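Local atomic coordinates of centrosome-associated zinc finger protein Cp190 (Drosophila melanogaster, PDB entry 6ER1), a protein that organises chromatin domains and their boundaries, being recruited by insulator DNA-binding proteins and homodimerising through its N-terminal BTB domain. Residues L25-F29 against V90-T95. Residues are numbered along the deposited sequence; the frame is centred on the assembly and turned at random.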
loop_
_atom_site.group_PDB
_atom_site.type_symbol
_atom_site.label_atom_id
_atom_site.label_comp_id
_atom_site.label_asym_id
_atom_site.label_seq_id
_atom_site.Cartn_x
_atom_site.Cartn_y
_atom_site.Cartn_z
ATOM N N LEU A 25 -2.673 6.695 0.904
ATOM C CA LEU A 25 -1.561 6.063 1.569
ATOM C C LEU A 25 -0.720 7.073 2.400
ATOM O O LEU A 25 -0.318 6.786 3.519
ATOM C CB LEU A 25 -0.634 5.438 0.535
ATOM C CG LEU A 25 0.599 4.705 1.008
ATOM C CD1 LEU A 25 0.248 3.449 1.798
ATOM C CD2 LEU A 25 1.568 4.437 -0.153
ATOM N N GLN A 26 -0.481 8.231 1.822
ATOM C CA GLN A 26 0.279 9.302 2.522
ATOM C C GLN A 26 -0.451 9.724 3.781
ATOM O O GLN A 26 0.172 9.890 4.836
ATOM C CB GLN A 26 0.479 10.427 1.546
ATOM C CG GLN A 26 1.555 10.098 0.543
ATOM C CD GLN A 26 1.513 10.974 -0.679
ATOM O OE1 GLN A 26 0.856 12.024 -0.692
ATOM N NE2 GLN A 26 2.249 10.576 -1.703
ATOM N N ASN A 27 -1.777 9.868 3.702
ATOM C CA ASN A 27 -2.560 10.158 4.875
ATOM C C ASN A 27 -2.431 9.095 5.947
ATOM O O ASN A 27 -2.293 9.386 7.124
ATOM C CB ASN A 27 -4.006 10.416 4.503
ATOM C CG ASN A 27 -4.869 10.744 5.702
ATOM O OD1 ASN A 27 -4.621 11.759 6.381
ATOM N ND2 ASN A 27 -5.861 9.897 5.983
ATOM N N PHE A 28 -2.495 7.836 5.544
ATOM C CA PHE A 28 -2.299 6.766 6.509
ATOM C C PHE A 28 -0.919 6.823 7.214
ATOM O O PHE A 28 -0.796 6.542 8.413
ATOM C CB PHE A 28 -2.468 5.396 5.850
ATOM C CG PHE A 28 -3.863 5.098 5.344
ATOM C CD1 PHE A 28 -5.013 5.659 5.923
ATOM C CD2 PHE A 28 -3.997 4.269 4.252
ATOM C CE1 PHE A 28 -6.267 5.349 5.432
ATOM C CE2 PHE A 28 -5.247 3.925 3.778
ATOM C CZ PHE A 28 -6.372 4.479 4.348
ATOM N N PHE A 29 0.102 7.106 6.432
ATOM C CA PHE A 29 1.452 7.260 6.957
ATOM C C PHE A 29 1.526 8.396 7.960
ATOM O O PHE A 29 2.029 8.199 9.063
ATOM C CB PHE A 29 2.440 7.466 5.804
ATOM C CG PHE A 29 3.874 7.724 6.216
ATOM C CD1 PHE A 29 4.534 6.881 7.078
ATOM C CD2 PHE A 29 4.577 8.693 5.583
ATOM C CE1 PHE A 29 5.839 7.069 7.389
ATOM C CE2 PHE A 29 5.895 8.914 5.889
ATOM C CZ PHE A 29 6.537 8.112 6.813
ATOM N N VAL A 90 12.533 7.052 3.331
ATOM C CA VAL A 90 11.156 6.608 3.533
ATOM C C VAL A 90 10.185 7.605 2.948
ATOM O O VAL A 90 9.168 7.236 2.305
ATOM C CB VAL A 90 10.866 6.321 5.021
ATOM C CG1 VAL A 90 9.368 6.153 5.306
ATOM C CG2 VAL A 90 11.597 5.087 5.489
ATOM N N ASN A 91 10.413 8.909 3.138
ATOM C CA ASN A 91 9.505 9.860 2.535
ATOM C C ASN A 91 9.464 9.762 0.987
ATOM O O ASN A 91 8.384 9.901 0.351
ATOM C CB ASN A 91 9.813 11.286 2.973
ATOM C CG ASN A 91 9.445 11.586 4.437
ATOM O OD1 ASN A 91 8.547 10.984 4.990
ATOM N ND2 ASN A 91 10.080 12.578 5.012
ATOM N N PHE A 92 10.617 9.487 0.399
ATOM C CA PHE A 92 10.719 9.195 -1.039
ATOM C C PHE A 92 9.877 7.966 -1.395
ATOM O O PHE A 92 9.114 8.012 -2.397
ATOM C CB PHE A 92 12.166 8.991 -1.473
ATOM C CG PHE A 92 12.325 8.453 -2.849
ATOM C CD1 PHE A 92 12.096 9.196 -3.968
ATOM C CD2 PHE A 92 12.584 7.119 -2.984
ATOM C CE1 PHE A 92 12.175 8.631 -5.225
ATOM C CE2 PHE A 92 12.678 6.540 -4.239
ATOM C CZ PHE A 92 12.495 7.304 -5.358
ATOM N N MET A 93 9.961 6.924 -0.583
ATOM C CA MET A 93 9.172 5.703 -0.933
ATOM C C MET A 93 7.688 5.976 -0.965
ATOM O O MET A 93 6.946 5.387 -1.800
ATOM C CB MET A 93 9.457 4.586 0.037
ATOM C CG MET A 93 10.847 4.083 -0.027
ATOM S SD MET A 93 11.167 3.063 1.431
ATOM C CE MET A 93 12.432 2.164 0.894
ATOM N N TYR A 94 7.180 6.879 -0.134
ATOM C CA TYR A 94 5.753 7.241 -0.092
ATOM C C TYR A 94 5.314 8.233 -1.160
ATOM O O TYR A 94 4.125 8.304 -1.502
ATOM C CB TYR A 94 5.349 7.781 1.271
ATOM C CG TYR A 94 5.141 6.712 2.321
ATOM C CD1 TYR A 94 6.178 6.197 3.062
ATOM C CD2 TYR A 94 3.872 6.160 2.523
ATOM C CE1 TYR A 94 5.990 5.190 3.990
ATOM C CE2 TYR A 94 3.673 5.163 3.454
ATOM C CZ TYR A 94 4.727 4.661 4.184
ATOM O OH TYR A 94 4.535 3.703 5.140
ATOM N N THR A 95 6.255 8.966 -1.726
ATOM C CA THR A 95 5.896 10.119 -2.553
ATOM C C THR A 95 6.501 10.222 -3.938
ATOM O O THR A 95 5.902 10.877 -4.802
ATOM C CB THR A 95 6.253 11.463 -1.853
ATOM O OG1 THR A 95 7.659 11.590 -1.729
ATOM C CG2 THR A 95 5.610 11.599 -0.492
HETATM O O HOH W 1 3.130 11.560 -4.338
#
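F29 and Y94 stack face to face between two helices of the BTB domain, 17-31 and 83-95, whose local axes run closer to antiparallel than parallel. Evidence for the stack is direct: the ring centroids lie 3.9 Å apart and the planes differ by only 7°. With F29 CG anti to its own N (chi1 176°), the phenyl group is carried across to the other helix. The overlap reaches back to the methylene, since F29 CB sits over the same tyrosine face, 3.5 Å from Y94 CE2, in a CH-pi contact. A different approach marks N91, whose OD1 meets the rim of the phenyl ring in its plane, 3.5 Å from F29 CE2.

Apolar contacts continue the interface. L25 CG lies 3.9 Å from Y94 CD2, its side chain crossing the tyrosine at about a right angle, while V90 CG1 approaches F29 CZ obliquely at 3.8 Å. V49 of strand 46-49 touches F29, V90 and Y94, and L25 also packs on L52 of the second subunit.

Polar contacts cluster at the C-terminal end of helix 83-95. Q26 NE2 donates to Y94 O at 3.0 Å in a nearly straight bond (167° at the hydrogen); the donor stands above the carbonyl plane of Y94, and the acceptor lies close to the amide plane of Q26. NE2 also donates to a water that bridges to T95 O. The amide nitrogen thus reaches one carbonyl directly and the next through the water. The phenol OH of Y94 hydrogen-bonds H50 ND1, outside both helices, so the polar end of the stacked tyrosine is satisfied.

Were F29 replaced by an alanine, Y94 would probably lose the stacking partner on one face and a gap would be likely to open beside V90 and N91. The chemistry implies an aromatic, largely apolar join between the helices, with direct and water-mediated hydrogen bonds tying the glutamine to the final turn.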